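Pyridoxine 4-oxidase (Mesorhizobium loti, PDB 4HA6) catalyses the FAD-dependent oxidation of the 4-hydroxymethyl group of pyridoxine, with oxygen as electron acceptor, as a member of the GMC oxidoreductase family. Local coordinates at residues S14-R19 against A195-L200; Y60-Q65 against R381-A387; P152-F157 against E413-W417; I158-A162 against G179-N183; G295-L299 against P341-E345. One frame throughout, in Å; residues are numbered along the deposited sequence.

Contact 1 (S14-R19 against A195-L200); sequences SLLAAR and AADAWL
Leu15 and Trp199 lie side by side where helix 11-20 of the FAD-binding fold runs beside helix 195-199. The glycine-rich sequence Gly8, Gly10 and Gly13, consistent with a Rossmann-type GxGxxG motif, spans the turn before helix 11-20 and its first residues. The two axes are nearly parallel, inclined by 15° and 8.7 Å apart at their closest, a spacing allowed by small residues facing one another: the CB atoms of Ser14 and Ala195 are 3.9 Å apart. The main bump is the Trp199 indole. With CG anti to its own carbonyl carbon (chi1 -79°), the ring extends alongside Leu15, whose CG and CD1 cover one face. CD1 makes a CH-pi contact with the six-membered ring, 3.8 Å from its centroid and 27° off the normal. Ala18 offers only a methyl, and this CB fits near the ring edge, 3.7 Å from Trp199 CB and against the Trp199 carbonyl oxygen. On the other flank Leu200 pushes its isobutyl group into the shallow hollow between Ser14 and Ala17, and strand 28-31 closes over it through Leu30. No hydrogen bond links the two segments; the Ser14 hydroxyl is hydrogen-bonded to Gly10 O in the turn just before the helix. Leu200 CD1 rests 3.7 Å from Ser14 OG, while CD2 reaches to 4.0 Å from Ala17 CB.

Contact 2 (Y60-Q65 against R381-A387); sequences YRTEAQ and RLIIDPA
Tyr60 begins the contact by laying its CB 3.7 Å from CD1 of Ile384, the two side chains crossing at about a right angle; farther out, CE1 meets Leu382 CD1, and the hydroxyl goes on to a hydrogen bond with Glu255. At Arg61 the backbone carbonyl reaches the other segment through a water, which also lies within hydrogen-bonding distance of Leu382 O and accepts from Ile384 N. Thr62 packs its CB against Pro386 CD. Direct backbone pairing comes one residue later, where Glu63 N donates to Ile384 O over 2.9 Å. The Glu63 side chain folds back at chi2 (-58°), passes Ile383 CG2 and ends in a salt bridge: OE1 lies 2.8 Å from Arg381 NH1, approached nearly along its C-O axis, with carboxylate and guanidinium planes 33° apart. Gln65 is also bent, and its amide nitrogen serves two acceptors. Gln65 NE2 lies 3.0 Å from Asp385 OD2, and it donates to Glu63 O as well. That carboxylate oxygen takes the backbone N-H of Ala387 from the opposite face, making an Asx turn, and the two donors would limit rotation of the Asp385 carboxylate. Gln65 OE1 accepts from Tyr388 N. Two small antiparallel ladders are thereby joined, 60-61 with 74-75 and 383-385 with 370-372. Trp75 packs on Tyr60, Thr62, Ile384 and Pro386, and helix 252-262 lies against Tyr60, Leu382 and Ile384 through Leu254.

Contact 3 (P152-F157 against E413-W417); sequences PLARAF and ELAGW
Trp417 reaches across the start of helix 152-163 with its indole laid over Leu153. Its CB is 4.2 Å from Leu153 CD1, and CG stays beside the same methyl. The ring then splits its contacts. CD1, on the pyrrole side, faces Ala156 CB at 4.0 Å, whereas NE1 and CE2 pass over the helix backbone, near Leu153 CA and, for NE1, Pro152 O at 3.8 Å, too loosely placed to count as a hydrogen bond. Leu153 CA itself sits over the face of the five-membered ring in a CH-pi contact, 4.1 Å from the centroid and 20° off the normal. At the far end Trp417 CZ2 meets the proline ring, 3.8 Å from Pro152 CG. A chi1 of -72°, which swings CG beside the backbone N, sends the indole back over the first turn of the helix in this way. Leu414 completes the patch: its CD2 rests against both Leu153 CD1, 3.7 Å away, and Ala156 CB, while that alanine methyl also touches Glu413 O. The Glu413 carboxylate turns away to a salt bridge with Arg411. The loop that follows helix 392-409 and leads into strand 418-421 is thus packed on the helix, with Tyr356 of strand 355-362 touching both Leu153 and Trp417. With no hydrogen bond or salt bridge across it, the contact depends on apolar shape complementarity.

Contact 4 (I158-A162 against G179-N183); sequences IEAGA and GVTPN
A chi1 of -78° places CG1 of Ile158 on the backbone N side, and with the chain extended through chi2 (171°) CD1 reaches out from helix 152-163 to Pro182, while CG2 turns to Val180. In Val180 the two methyls flank the backbone N, which directs both at the helix. Helix 152-163 here packs on the irregular loop before strand 187-188, within the GMC oxidoreductase family region of the chain; after a short excursion the chain returns to lie along the helix that precedes it. Ile158 and Val180 slide past each other in opposite directions, their CG2 atoms 3.9 Å apart. Gly161 has no side chain, and Val180 CG1 packs directly on Gly161 CA, 3.9 Å away. Ala162 CB lies beside it, 4.0 Å from Val180 CG2. No hydrogen bond passes between the segments, and the loop takes its polar anchors from other parts of the fold. Val180 pairs through its backbone with Pro167 and Leu169, Thr181 OG1 is bonded to Gly171 N, and Asn183 OD1 accepts from Met317 N in strand 314-320. At the far end of the patch, Ile158 crosses Pro182 at about a right angle, and its CD1 touches the pyrrolidine ring at CD, 3.6 Å away.

Contact 5 (G295-L299 against P341-E345); sequences GAGNL and PIVSE
Ala296 O receives the one hydrogen bond across this contact, from Ser344 N at 2.9 Å, the donor tilted 29° from the carbonyl plane. The same oxygen also lies 3.2 Å from Val343 CA in a CA-H...O contact, so two neighbouring residues of the 341-345 loop converge on it. Around this polar point the packing is apolar: Ala296 CB meets Ile342 CG2 at 4.0 Å, and Leu299 CG lies 3.7 Å from Val343 CG1, the two side chains crossing at a slant. Leu299 CD2 extends to Pro341 CB, more loosely at 4.3 Å. The peptide between Ala296 and Gly297 is cis, and the chain turns a corner at Ala296, so the two parts of strand 293-302 belong to different sheets or faces of a branched or curled antiparallel assembly that also includes strands 355-362, 418-421 and 441-443. Gly297, lacking a side chain, lets the Ile342 carbonyl come near. Both partners have further hydrogen bonds. Ile342 O accepts from Ser357 OG, Ser344 OG is bonded to Arg439 O, and the Ala296 backbone pairs with Ser440. Beyond the corner Asn298, at the centre of an inverse gamma turn, is bonded to Leu423 O and Glu421. The nearest atoms of the Ile342 side chain and the bound pyridoxamine are about 6 Å apart.

How the contacts relate
Contacts 3 and 4 use successive turns of helix 152-163, their centres about 11 Å apart, and they meet where Glu413 CB packs 3.6 Å from Ala160 N. Contact 5 is on the same side of the chain's centre as contact 3, about 18 Å between centres, and approaches pyridoxamine more closely than contact 4, whose Pro182 side chain is about 11 Å from that ligand, nearest atoms. Contacts 1 and 2 both come near FAD, though from opposite sides of the chain's centre: by nearest atoms, the side chains of Ala195 and Tyr60 are about 7 and 6 Å from it, and Tyr60 meets FAD-binding Trp58 ring to ring. Their centres are about 30 Å apart, nearest atoms about 16 Å.

Contact 1 (S14-R19 against A195-L200)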
# COMPACT_ATOMS: atom_id res chain seq x y z
N SER A 14 10.80 -8.27 -4.62
CA SER A 14 10.65 -9.68 -4.97
C SER A 14 10.43 -9.82 -6.47
O SER A 14 11.06 -10.66 -7.12
CB SER A 14 9.50 -10.32 -4.20
OG SER A 14 9.76 -10.32 -2.81
N LEU A 15 9.56 -8.96 -7.02
CA LEU A 15 9.27 -8.94 -8.46
C LEU A 15 10.51 -8.65 -9.29
O LEU A 15 10.71 -9.22 -10.37
CB LEU A 15 8.19 -7.90 -8.79
CG LEU A 15 7.61 -7.88 -10.22
CD1 LEU A 15 6.17 -7.34 -10.19
CD2 LEU A 15 8.47 -7.07 -11.21
N LEU A 16 11.32 -7.71 -8.81
CA LEU A 16 12.50 -7.28 -9.56
C LEU A 16 13.59 -8.33 -9.55
O LEU A 16 14.17 -8.63 -10.59
CB LEU A 16 13.03 -5.95 -9.01
CG LEU A 16 12.33 -4.69 -9.53
CD1 LEU A 16 13.03 -3.43 -9.03
CD2 LEU A 16 12.26 -4.70 -11.03
N ALA A 17 13.89 -8.87 -8.37
CA ALA A 17 14.85 -9.97 -8.26
C ALA A 17 14.57 -11.07 -9.30
O ALA A 17 15.47 -11.53 -10.00
CB ALA A 17 14.82 -10.54 -6.85
N ALA A 18 13.30 -11.48 -9.40
CA ALA A 18 12.90 -12.44 -10.42
C ALA A 18 13.10 -11.88 -11.83
O ALA A 18 13.78 -12.50 -12.66
CB ALA A 18 11.46 -12.85 -10.21
N ARG A 19 12.50 -10.72 -12.11
CA ARG A 19 12.44 -10.22 -13.49
C ARG A 19 13.80 -9.80 -14.06
O ARG A 19 14.12 -10.14 -15.21
CB ARG A 19 11.38 -9.12 -13.63
CG ARG A 19 9.93 -9.66 -13.48
CD ARG A 19 9.17 -9.72 -14.80
NE ARG A 19 10.05 -9.99 -15.91
CZ ARG A 19 10.18 -9.20 -16.97
NH1 ARG A 19 9.46 -8.10 -17.09
NH2 ARG A 19 11.04 -9.54 -17.93
N ALA A 195 4.07 -11.59 -3.02
CA ALA A 195 5.02 -11.26 -4.07
C ALA A 195 6.14 -12.30 -4.09
O ALA A 195 6.54 -12.77 -5.16
CB ALA A 195 5.60 -9.87 -3.85
N ALA A 196 6.61 -12.68 -2.91
CA ALA A 196 7.72 -13.64 -2.78
C ALA A 196 7.31 -15.03 -3.28
O ALA A 196 8.10 -15.73 -3.93
CB ALA A 196 8.21 -13.70 -1.34
N ASP A 197 6.07 -15.42 -2.97
CA ASP A 197 5.51 -16.67 -3.48
C ASP A 197 5.42 -16.64 -5.01
O ASP A 197 5.79 -17.59 -5.71
CB ASP A 197 4.10 -16.89 -2.89
CG ASP A 197 4.11 -17.16 -1.40
OD1 ASP A 197 5.14 -17.67 -0.89
OD2 ASP A 197 3.09 -16.88 -0.74
N ALA A 198 4.90 -15.54 -5.54
CA ALA A 198 4.63 -15.45 -6.97
C ALA A 198 5.90 -15.33 -7.80
O ALA A 198 6.01 -15.92 -8.87
CB ALA A 198 3.69 -14.27 -7.24
N TRP A 199 6.87 -14.55 -7.33
CA TRP A 199 8.03 -14.27 -8.17
C TRP A 199 9.29 -15.00 -7.76
O TRP A 199 10.06 -15.45 -8.62
CB TRP A 199 8.29 -12.77 -8.27
CG TRP A 199 7.38 -12.09 -9.25
CD1 TRP A 199 7.54 -11.99 -10.61
CD2 TRP A 199 6.16 -11.42 -8.93
NE1 TRP A 199 6.47 -11.29 -11.15
CE2 TRP A 199 5.61 -10.94 -10.14
CE3 TRP A 199 5.46 -11.19 -7.74
CZ2 TRP A 199 4.40 -10.24 -10.19
CZ3 TRP A 199 4.27 -10.48 -7.79
CH2 TRP A 199 3.75 -10.02 -9.01
N LEU A 200 9.52 -15.12 -6.45
CA LEU A 200 10.69 -15.84 -5.95
C LEU A 200 10.37 -17.34 -5.78
O LEU A 200 10.40 -17.87 -4.68
CB LEU A 200 11.20 -15.21 -4.65
CG LEU A 200 11.74 -13.80 -4.88
CD1 LEU A 200 12.11 -13.09 -3.58
CD2 LEU A 200 12.94 -13.87 -5.80

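Contact 2 (Y60-Q65 against R381-A387)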
# COMPACT_ATOMS: atom_id res chain seq x y z
N TYR A 60 6.26 1.02 13.09
CA TYR A 60 6.61 2.43 13.26
C TYR A 60 5.52 3.15 14.04
O TYR A 60 4.37 2.72 14.04
CB TYR A 60 6.74 3.13 11.90
CG TYR A 60 7.75 2.51 10.97
CD1 TYR A 60 9.09 2.88 11.04
CD2 TYR A 60 7.36 1.57 10.02
CE1 TYR A 60 10.03 2.31 10.19
CE2 TYR A 60 8.30 1.01 9.15
CZ TYR A 60 9.63 1.38 9.25
OH TYR A 60 10.58 0.83 8.41
N ARG A 61 5.88 4.25 14.68
CA ARG A 61 4.92 5.04 15.43
C ARG A 61 4.93 6.47 14.87
O ARG A 61 5.98 7.11 14.83
CB ARG A 61 5.28 5.02 16.91
CG ARG A 61 4.26 5.67 17.81
CD ARG A 61 4.83 5.91 19.19
NE ARG A 61 4.07 6.90 19.94
CZ ARG A 61 4.24 8.22 19.83
NH1 ARG A 61 5.15 8.72 18.99
NH2 ARG A 61 3.50 9.05 20.57
N THR A 62 3.79 6.98 14.41
CA THR A 62 3.78 8.35 13.87
C THR A 62 3.80 9.37 15.00
O THR A 62 3.48 9.04 16.15
CB THR A 62 2.52 8.64 13.06
OG1 THR A 62 1.48 9.04 13.95
CG2 THR A 62 2.07 7.41 12.23
N GLU A 63 4.16 10.62 14.69
CA GLU A 63 3.90 11.72 15.61
C GLU A 63 2.42 11.80 15.98
O GLU A 63 1.56 11.30 15.25
CB GLU A 63 4.31 13.05 14.98
CG GLU A 63 5.81 13.14 14.64
CD GLU A 63 6.70 12.95 15.86
OE1 GLU A 63 7.28 11.84 16.01
OE2 GLU A 63 6.80 13.89 16.67
N ALA A 64 2.11 12.42 17.12
CA ALA A 64 0.73 12.77 17.46
C ALA A 64 0.08 13.57 16.33
O ALA A 64 0.71 14.47 15.79
CB ALA A 64 0.69 13.58 18.76
N GLN A 65 -1.17 13.25 15.96
CA GLN A 65 -1.84 13.98 14.87
C GLN A 65 -2.96 14.90 15.33
O GLN A 65 -4.01 14.42 15.77
CB GLN A 65 -2.42 13.02 13.83
CG GLN A 65 -1.39 12.18 13.12
CD GLN A 65 -0.47 13.01 12.27
OE1 GLN A 65 -0.87 13.54 11.24
NE2 GLN A 65 0.78 13.12 12.68
N ARG A 381 14.85 6.30 15.45
CA ARG A 381 13.51 6.15 14.90
C ARG A 381 13.15 7.27 13.91
O ARG A 381 13.65 8.40 14.03
CB ARG A 381 12.46 6.05 16.01
CG ARG A 381 12.46 7.23 16.94
CD ARG A 381 11.18 8.03 16.78
NE ARG A 381 11.28 9.33 17.44
CZ ARG A 381 10.29 10.22 17.46
NH1 ARG A 381 9.13 9.94 16.87
NH2 ARG A 381 10.46 11.39 18.07
N LEU A 382 12.33 6.93 12.93
CA LEU A 382 11.91 7.92 11.95
C LEU A 382 10.89 8.86 12.56
O LEU A 382 10.11 8.46 13.43
CB LEU A 382 11.32 7.25 10.70
CG LEU A 382 12.26 6.43 9.83
CD1 LEU A 382 11.50 5.67 8.74
CD2 LEU A 382 13.37 7.30 9.20
N ILE A 383 10.92 10.11 12.10
CA ILE A 383 9.91 11.10 12.47
C ILE A 383 8.88 11.17 11.34
O ILE A 383 9.16 11.70 10.27
CB ILE A 383 10.55 12.47 12.69
CG1 ILE A 383 11.74 12.35 13.67
CG2 ILE A 383 9.50 13.49 13.18
CD1 ILE A 383 12.33 13.69 14.07
N ILE A 384 7.71 10.58 11.60
CA ILE A 384 6.68 10.38 10.58
C ILE A 384 5.45 11.21 10.91
O ILE A 384 4.77 10.97 11.92
CB ILE A 384 6.27 8.89 10.52
CG1 ILE A 384 7.46 8.01 10.16
CG2 ILE A 384 5.11 8.69 9.53
CD1 ILE A 384 7.28 6.54 10.57
N ASP A 385 5.17 12.21 10.07
CA ASP A 385 3.99 13.04 10.26
C ASP A 385 3.10 12.92 9.03
O ASP A 385 3.28 13.67 8.09
CB ASP A 385 4.38 14.51 10.47
CG ASP A 385 3.17 15.44 10.47
OD1 ASP A 385 3.34 16.66 10.21
OD2 ASP A 385 2.03 14.97 10.71
N PRO A 386 2.12 12.00 9.06
CA PRO A 386 1.25 11.82 7.90
C PRO A 386 0.32 13.02 7.66
O PRO A 386 -0.30 13.05 6.60
CB PRO A 386 0.41 10.57 8.27
CG PRO A 386 0.51 10.46 9.77
CD PRO A 386 1.87 11.00 10.11
N ALA A 387 0.24 13.96 8.60
CA ALA A 387 -0.65 15.14 8.49
C ALA A 387 -2.10 14.73 8.22
O ALA A 387 -2.78 15.32 7.37
CB ALA A 387 -0.16 16.10 7.40
O HOH W 1 7.38 9.43 14.19

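Contact 3 (P152-F157 against E413-W417)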
# COMPACT_ATOMS: atom_id res chain seq x y z
N PRO A 152 -22.43 -14.10 4.29
CA PRO A 152 -23.80 -13.63 4.10
C PRO A 152 -23.97 -12.17 4.53
O PRO A 152 -24.78 -11.46 3.92
CB PRO A 152 -24.64 -14.59 4.96
CG PRO A 152 -23.68 -15.29 5.85
CD PRO A 152 -22.37 -15.33 5.10
N LEU A 153 -23.22 -11.73 5.55
CA LEU A 153 -23.15 -10.30 5.91
C LEU A 153 -22.68 -9.43 4.74
O LEU A 153 -23.30 -8.39 4.44
CB LEU A 153 -22.22 -10.07 7.12
CG LEU A 153 -21.97 -8.62 7.57
CD1 LEU A 153 -23.27 -7.81 7.69
CD2 LEU A 153 -21.21 -8.57 8.89
N ALA A 154 -21.60 -9.84 4.08
CA ALA A 154 -21.07 -9.09 2.94
C ALA A 154 -22.04 -9.08 1.77
O ALA A 154 -22.18 -8.06 1.07
CB ALA A 154 -19.72 -9.63 2.51
N ARG A 155 -22.73 -10.19 1.54
CA ARG A 155 -23.70 -10.22 0.45
C ARG A 155 -24.85 -9.27 0.74
O ARG A 155 -25.42 -8.66 -0.17
CB ARG A 155 -24.21 -11.64 0.20
CG ARG A 155 -23.19 -12.56 -0.44
CD ARG A 155 -23.79 -13.91 -0.79
NE ARG A 155 -23.28 -14.97 0.08
CZ ARG A 155 -23.98 -15.53 1.07
NH1 ARG A 155 -25.22 -15.12 1.31
NH2 ARG A 155 -23.44 -16.49 1.81
N ALA A 156 -25.20 -9.15 2.01
CA ALA A 156 -26.29 -8.29 2.43
C ALA A 156 -25.85 -6.83 2.24
O ALA A 156 -26.65 -5.97 1.83
CB ALA A 156 -26.64 -8.56 3.87
N PHE A 157 -24.58 -6.56 2.53
CA PHE A 157 -24.02 -5.24 2.37
C PHE A 157 -24.05 -4.88 0.89
O PHE A 157 -24.46 -3.78 0.50
CB PHE A 157 -22.60 -5.24 2.90
CG PHE A 157 -21.81 -3.99 2.59
CD1 PHE A 157 -22.01 -2.83 3.33
CD2 PHE A 157 -20.84 -4.00 1.59
CE1 PHE A 157 -21.27 -1.68 3.07
CE2 PHE A 157 -20.09 -2.86 1.31
CZ PHE A 157 -20.31 -1.70 2.05
N GLU A 413 -31.96 -4.05 3.48
CA GLU A 413 -31.17 -5.20 3.02
C GLU A 413 -30.24 -5.74 4.10
O GLU A 413 -29.73 -6.86 3.98
CB GLU A 413 -30.36 -4.83 1.77
CG GLU A 413 -31.22 -4.61 0.52
CD GLU A 413 -31.99 -3.30 0.54
OE1 GLU A 413 -32.86 -3.11 -0.33
OE2 GLU A 413 -31.72 -2.44 1.42
N LEU A 414 -30.01 -4.95 5.15
CA LEU A 414 -29.15 -5.38 6.27
C LEU A 414 -29.95 -5.61 7.57
O LEU A 414 -29.38 -5.92 8.62
CB LEU A 414 -28.03 -4.36 6.51
CG LEU A 414 -26.75 -4.48 5.68
CD1 LEU A 414 -25.97 -3.18 5.75
CD2 LEU A 414 -25.88 -5.63 6.16
N ALA A 415 -31.28 -5.48 7.48
CA ALA A 415 -32.17 -5.66 8.62
C ALA A 415 -32.09 -7.06 9.23
O ALA A 415 -32.42 -7.25 10.40
CB ALA A 415 -33.60 -5.36 8.20
N GLY A 416 -31.65 -8.04 8.44
CA GLY A 416 -31.49 -9.38 8.97
C GLY A 416 -30.30 -9.47 9.92
O GLY A 416 -30.24 -10.36 10.78
N TRP A 417 -29.35 -8.55 9.77
CA TRP A 417 -28.13 -8.61 10.58
C TRP A 417 -28.08 -7.55 11.67
O TRP A 417 -27.49 -7.78 12.73
CB TRP A 417 -26.89 -8.48 9.68
CG TRP A 417 -26.65 -9.70 8.89
CD1 TRP A 417 -27.07 -9.95 7.61
CD2 TRP A 417 -25.96 -10.87 9.32
NE1 TRP A 417 -26.68 -11.21 7.22
CE2 TRP A 417 -25.99 -11.79 8.26
CE3 TRP A 417 -25.32 -11.22 10.51
CZ2 TRP A 417 -25.40 -13.05 8.36
CZ3 TRP A 417 -24.73 -12.46 10.60
CH2 TRP A 417 -24.77 -13.36 9.53

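Contact 4 (I158-A162 against G179-N183)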
# COMPACT_ATOMS: atom_id res chain seq x y z
N ILE A 158 -23.64 -5.84 0.06
CA ILE A 158 -23.58 -5.64 -1.38
C ILE A 158 -24.97 -5.32 -1.92
O ILE A 158 -25.13 -4.39 -2.73
CB ILE A 158 -22.92 -6.86 -2.08
CG1 ILE A 158 -21.40 -6.79 -1.90
CG2 ILE A 158 -23.24 -6.92 -3.58
CD1 ILE A 158 -20.67 -8.03 -2.34
N GLU A 159 -25.98 -6.05 -1.45
CA GLU A 159 -27.37 -5.78 -1.81
C GLU A 159 -27.84 -4.39 -1.38
O GLU A 159 -28.58 -3.72 -2.11
CB GLU A 159 -28.29 -6.83 -1.18
CG GLU A 159 -28.25 -8.18 -1.87
CD GLU A 159 -28.73 -8.09 -3.31
OE1 GLU A 159 -29.61 -7.25 -3.59
OE2 GLU A 159 -28.22 -8.86 -4.14
N ALA A 160 -27.43 -3.96 -0.19
CA ALA A 160 -27.80 -2.63 0.30
C ALA A 160 -27.25 -1.56 -0.63
O ALA A 160 -27.97 -0.66 -1.05
CB ALA A 160 -27.29 -2.43 1.72
N GLY A 161 -25.96 -1.66 -0.95
CA GLY A 161 -25.35 -0.76 -1.91
C GLY A 161 -26.01 -0.79 -3.29
O GLY A 161 -26.23 0.25 -3.90
N ALA A 162 -26.32 -1.99 -3.77
CA ALA A 162 -26.95 -2.16 -5.08
C ALA A 162 -28.33 -1.53 -5.13
O ALA A 162 -28.73 -0.97 -6.15
CB ALA A 162 -27.01 -3.65 -5.45
N GLY A 179 -18.97 0.97 -7.60
CA GLY A 179 -19.99 -0.07 -7.69
C GLY A 179 -19.95 -0.94 -6.45
O GLY A 179 -19.36 -0.54 -5.44
N VAL A 180 -20.58 -2.12 -6.51
CA VAL A 180 -20.54 -3.07 -5.40
C VAL A 180 -20.01 -4.41 -5.89
O VAL A 180 -20.31 -4.82 -7.01
CB VAL A 180 -21.92 -3.24 -4.71
CG1 VAL A 180 -22.33 -1.96 -3.98
CG2 VAL A 180 -22.99 -3.64 -5.72
N THR A 181 -19.18 -5.07 -5.07
CA THR A 181 -18.51 -6.31 -5.46
C THR A 181 -17.70 -6.82 -4.29
O THR A 181 -17.21 -6.03 -3.48
CB THR A 181 -17.56 -6.09 -6.69
OG1 THR A 181 -16.91 -7.32 -7.06
CG2 THR A 181 -16.50 -5.06 -6.38
N PRO A 182 -17.57 -8.16 -4.17
CA PRO A 182 -16.55 -8.66 -3.24
C PRO A 182 -15.17 -8.21 -3.72
O PRO A 182 -14.96 -8.14 -4.94
CB PRO A 182 -16.65 -10.19 -3.39
CG PRO A 182 -18.00 -10.44 -3.98
CD PRO A 182 -18.31 -9.24 -4.83
N ASN A 183 -14.26 -7.90 -2.80
CA ASN A 183 -12.89 -7.58 -3.19
C ASN A 183 -12.23 -8.75 -3.89
O ASN A 183 -12.38 -9.89 -3.45
CB ASN A 183 -12.05 -7.22 -1.96
CG ASN A 183 -12.65 -6.08 -1.16
OD1 ASN A 183 -13.34 -5.24 -1.70
ND2 ASN A 183 -12.37 -6.06 0.15

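Contact 5 (G295-L299 against P341-E345)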
# COMPACT_ATOMS: atom_id res chain seq x y z
N GLY A 295 -12.30 5.00 8.83
CA GLY A 295 -12.97 5.25 10.09
C GLY A 295 -13.37 3.92 10.71
O GLY A 295 -14.11 3.13 10.10
N ALA A 296 -12.89 3.68 11.93
CA ALA A 296 -13.17 2.43 12.63
C ALA A 296 -13.95 2.70 13.91
O ALA A 296 -13.36 2.89 14.97
CB ALA A 296 -11.87 1.70 12.97
N GLY A 297 -15.28 2.74 13.82
CA GLY A 297 -15.98 2.52 12.55
C GLY A 297 -17.46 2.78 12.75
O GLY A 297 -17.90 3.08 13.86
N ASN A 298 -18.23 2.70 11.67
CA ASN A 298 -19.69 2.73 11.79
C ASN A 298 -20.08 1.35 12.35
O ASN A 298 -20.37 0.41 11.59
CB ASN A 298 -20.29 2.99 10.40
CG ASN A 298 -21.77 3.32 10.43
OD1 ASN A 298 -22.44 3.30 9.39
ND2 ASN A 298 -22.30 3.64 11.61
N LEU A 299 -20.05 1.23 13.68
CA LEU A 299 -20.16 -0.05 14.40
C LEU A 299 -21.62 -0.41 14.67
O LEU A 299 -22.37 0.40 15.23
CB LEU A 299 -19.44 0.08 15.74
CG LEU A 299 -18.75 -1.10 16.44
CD1 LEU A 299 -19.16 -1.18 17.93
CD2 LEU A 299 -18.94 -2.42 15.71
N PRO A 341 -15.82 -6.83 14.14
CA PRO A 341 -16.26 -5.59 14.81
C PRO A 341 -15.10 -4.61 15.07
O PRO A 341 -14.75 -4.35 16.23
CB PRO A 341 -16.84 -6.10 16.13
CG PRO A 341 -16.11 -7.40 16.39
CD PRO A 341 -15.91 -8.01 15.02
N ILE A 342 -14.53 -4.05 14.01
CA ILE A 342 -13.31 -3.26 14.08
C ILE A 342 -13.50 -1.82 14.59
O ILE A 342 -14.25 -1.04 14.01
CB ILE A 342 -12.61 -3.24 12.70
CG1 ILE A 342 -12.13 -4.66 12.34
CG2 ILE A 342 -11.46 -2.24 12.67
CD1 ILE A 342 -11.33 -4.75 11.05
N VAL A 343 -12.84 -1.46 15.69
CA VAL A 343 -12.87 -0.08 16.17
C VAL A 343 -11.46 0.38 16.50
O VAL A 343 -10.57 -0.45 16.72
CB VAL A 343 -13.75 0.08 17.43
CG1 VAL A 343 -15.16 -0.46 17.18
CG2 VAL A 343 -13.12 -0.62 18.63
N SER A 344 -11.24 1.70 16.53
CA SER A 344 -9.94 2.25 16.92
C SER A 344 -9.73 2.07 18.42
O SER A 344 -10.64 1.62 19.13
CB SER A 344 -9.85 3.73 16.58
OG SER A 344 -10.66 4.50 17.46
N GLU A 345 -8.54 2.43 18.92
CA GLU A 345 -8.28 2.37 20.35
C GLU A 345 -9.15 3.34 21.16
O GLU A 345 -9.23 3.22 22.38
CB GLU A 345 -6.80 2.61 20.66
CG GLU A 345 -6.40 4.08 20.72
CD GLU A 345 -6.30 4.74 19.35
OE1 GLU A 345 -6.50 4.06 18.32
OE2 GLU A 345 -6.02 5.96 19.31